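Local coordinates for Mll2253 protein (Mesorhizobium loti, PDB 3Q63) that is of unknown function but belongs to the AHA1 family, whose helix-grip fold in relatives often encloses a pocket for hydrophobic ligands, at residues 76-81 with 126-131. Numbering follows the deposited sequence.
Sequences YTWNLA and MGWPQF
In the helix-grip fold of the Bet v 1-like proteins a curved antiparallel sheet wraps a long C-terminal helix, and here W78, at the C-terminal end of the region of strand 73-77, meets W128 of that helix in the buried layer between sheet and helix. The CA atoms of W78 and W128 are 13.0 Å apart, and the two side chains, coming from opposite directions, span the distance. CZ2 of W128 lies over one face of the W78 ring, 3.6 Å from CH2 of W78. The benzo rings are inclined at 47° with centroids 5.2 Å apart, an oblique aromatic contact. With CG anti to the backbone N (chi1 -178°), the W78 indole continues in the direction its CB already takes, toward the helix. F131, one turn on from W128, lays CD2 3.9 Å above the plane of the W128 ring, toward its rim. Each indole N-H donates a hydrogen bond: NE1 of W128 to OE1 of Q110, NE1 of W78 to O of W57 of the second subunit, which ties this buried pair to the dimer. Around it, strand 103-113 supplies M108 beside W128, strand 9-17 adds V13, and L61 of strand 60-69 packs on W78.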
loop_
_atom_site.group_PDB
_atom_site.type_symbol
_atom_site.label_atom_id
_atom_site.label_comp_id
_atom_site.label_asym_id
_atom_site.label_seq_id
_atom_site.Cartn_x
_atom_site.Cartn_y
_atom_site.Cartn_z
ATOM N N TYR B 76 -14.906 10.790 4.366
ATOM C CA TYR B 76 -14.787 10.552 2.935
ATOM C C TYR B 76 -14.846 9.068 2.619
ATOM O O TYR B 76 -14.530 8.230 3.479
ATOM C CB TYR B 76 -13.495 11.159 2.350
ATOM C CG TYR B 76 -12.187 10.899 3.086
ATOM C CD1 TYR B 76 -11.628 11.878 3.907
ATOM C CD2 TYR B 76 -11.465 9.718 2.890
ATOM C CE1 TYR B 76 -10.380 11.700 4.510
ATOM C CE2 TYR B 76 -10.214 9.526 3.488
ATOM C CZ TYR B 76 -9.678 10.523 4.296
ATOM O OH TYR B 76 -8.439 10.347 4.883
ATOM N N THR B 77 -15.270 8.745 1.396
ATOM C CA THR B 77 -15.355 7.354 0.959
ATOM C C THR B 77 -13.945 6.820 0.791
ATOM O O THR B 77 -12.995 7.574 0.564
ATOM C CB THR B 77 -16.089 7.200 -0.403
ATOM O OG1 THR B 77 -15.509 8.101 -1.356
ATOM C CG2 THR B 77 -17.585 7.483 -0.266
ATOM N N TRP B 78 -13.838 5.504 0.894
ATOM C CA TRP B 78 -12.577 4.786 0.809
ATOM C C TRP B 78 -12.968 3.508 0.080
ATOM O O TRP B 78 -13.292 2.496 0.707
ATOM C CB TRP B 78 -12.118 4.518 2.240
ATOM C CG TRP B 78 -10.832 3.827 2.421
ATOM C CD1 TRP B 78 -10.568 2.502 2.209
ATOM C CD2 TRP B 78 -9.642 4.393 2.972
ATOM N NE1 TRP B 78 -9.286 2.211 2.608
ATOM C CE2 TRP B 78 -8.698 3.354 3.080
ATOM C CE3 TRP B 78 -9.285 5.680 3.390
ATOM C CZ2 TRP B 78 -7.414 3.562 3.592
ATOM C CZ3 TRP B 78 -8.009 5.890 3.901
ATOM C CH2 TRP B 78 -7.088 4.834 3.997
ATOM N N ASN B 79 -12.947 3.574 -1.252
ATOM C CA ASN B 79 -13.371 2.463 -2.104
ATOM C C ASN B 79 -12.375 1.932 -3.103
ATOM O O ASN B 79 -11.428 2.607 -3.497
ATOM C CB ASN B 79 -14.595 2.860 -2.922
ATOM C CG ASN B 79 -15.720 3.408 -2.080
ATOM O OD1 ASN B 79 -15.844 3.106 -0.890
ATOM N ND2 ASN B 79 -16.573 4.203 -2.708
ATOM N N LEU B 80 -12.644 0.717 -3.558
ATOM C CA LEU B 80 -11.806 0.087 -4.562
ATOM C C LEU B 80 -12.694 -0.906 -5.313
ATOM O O LEU B 80 -13.148 -1.900 -4.748
ATOM C CB LEU B 80 -10.621 -0.597 -3.873
ATOM C CG LEU B 80 -9.458 -1.054 -4.739
ATOM C CD1 LEU B 80 -8.147 -0.887 -3.981
ATOM C CD2 LEU B 80 -9.683 -2.495 -5.139
ATOM N N ALA B 81 -12.975 -0.607 -6.577
ATOM C CA ALA B 81 -13.812 -1.479 -7.389
ATOM C C ALA B 81 -12.992 -2.669 -7.873
ATOM O O ALA B 81 -11.967 -2.500 -8.537
ATOM C CB ALA B 81 -14.378 -0.709 -8.577
HETATM N N MSE B 126 -5.435 -3.372 11.972
HETATM C CA MSE B 126 -4.035 -3.197 12.322
HETATM C C MSE B 126 -3.363 -2.199 11.388
HETATM O O MSE B 126 -2.247 -1.749 11.649
HETATM C CB MSE B 126 -3.305 -4.538 12.293
HETATM C CG MSE B 126 -3.306 -5.219 10.948
HETATM SE SE MSE B 126 -2.669 -7.041 11.093
HETATM C CE MSE B 126 -0.866 -6.662 11.667
ATOM N N GLY B 127 -4.059 -1.836 10.315
ATOM C CA GLY B 127 -3.509 -0.885 9.367
ATOM C C GLY B 127 -3.599 0.542 9.878
ATOM O O GLY B 127 -2.657 1.323 9.730
ATOM N N TRP B 128 -4.729 0.890 10.486
ATOM C CA TRP B 128 -4.913 2.245 11.001
ATOM C C TRP B 128 -3.971 2.603 12.151
ATOM O O TRP B 128 -3.508 3.738 12.244
ATOM C CB TRP B 128 -6.376 2.471 11.399
ATOM C CG TRP B 128 -7.209 2.819 10.208
ATOM C CD1 TRP B 128 -8.095 2.008 9.551
ATOM C CD2 TRP B 128 -7.153 4.040 9.463
ATOM N NE1 TRP B 128 -8.590 2.648 8.438
ATOM C CE2 TRP B 128 -8.029 3.897 8.359
ATOM C CE3 TRP B 128 -6.445 5.244 9.618
ATOM C CZ2 TRP B 128 -8.213 4.914 7.412
ATOM C CZ3 TRP B 128 -6.629 6.256 8.676
ATOM C CH2 TRP B 128 -7.508 6.081 7.587
ATOM N N PRO B 129 -3.689 1.644 13.047
ATOM C CA PRO B 129 -2.784 1.924 14.162
ATOM C C PRO B 129 -1.407 2.318 13.610
ATOM O O PRO B 129 -0.707 3.154 14.188
ATOM C CB PRO B 129 -2.763 0.597 14.916
ATOM C CG PRO B 129 -4.166 0.098 14.713
ATOM C CD PRO B 129 -4.361 0.346 13.235
ATOM N N GLN B 130 -1.031 1.714 12.484
ATOM C CA GLN B 130 0.245 2.015 11.841
ATOM C C GLN B 130 0.202 3.430 11.260
ATOM O O GLN B 130 1.158 4.184 11.384
ATOM C CB GLN B 130 0.535 0.997 10.730
ATOM C CG GLN B 130 0.571 -0.451 11.221
ATOM C CD GLN B 130 0.630 -1.460 10.087
ATOM O OE1 GLN B 130 -0.229 -1.469 9.198
ATOM N NE2 GLN B 130 1.641 -2.328 10.117
ATOM N N PHE B 131 -0.911 3.790 10.628
ATOM C CA PHE B 131 -1.040 5.125 10.051
ATOM C C PHE B 131 -0.991 6.188 11.154
ATOM O O PHE B 131 -0.308 7.205 11.015
ATOM C CB PHE B 131 -2.348 5.263 9.265
ATOM C CG PHE B 131 -2.360 4.531 7.943
ATOM C CD1 PHE B 131 -1.273 4.598 7.073
ATOM C CD2 PHE B 131 -3.488 3.822 7.541
ATOM C CE1 PHE B 131 -1.312 3.976 5.824
ATOM C CE2 PHE B 131 -3.541 3.194 6.293
ATOM C CZ PHE B 131 -2.448 3.274 5.432
#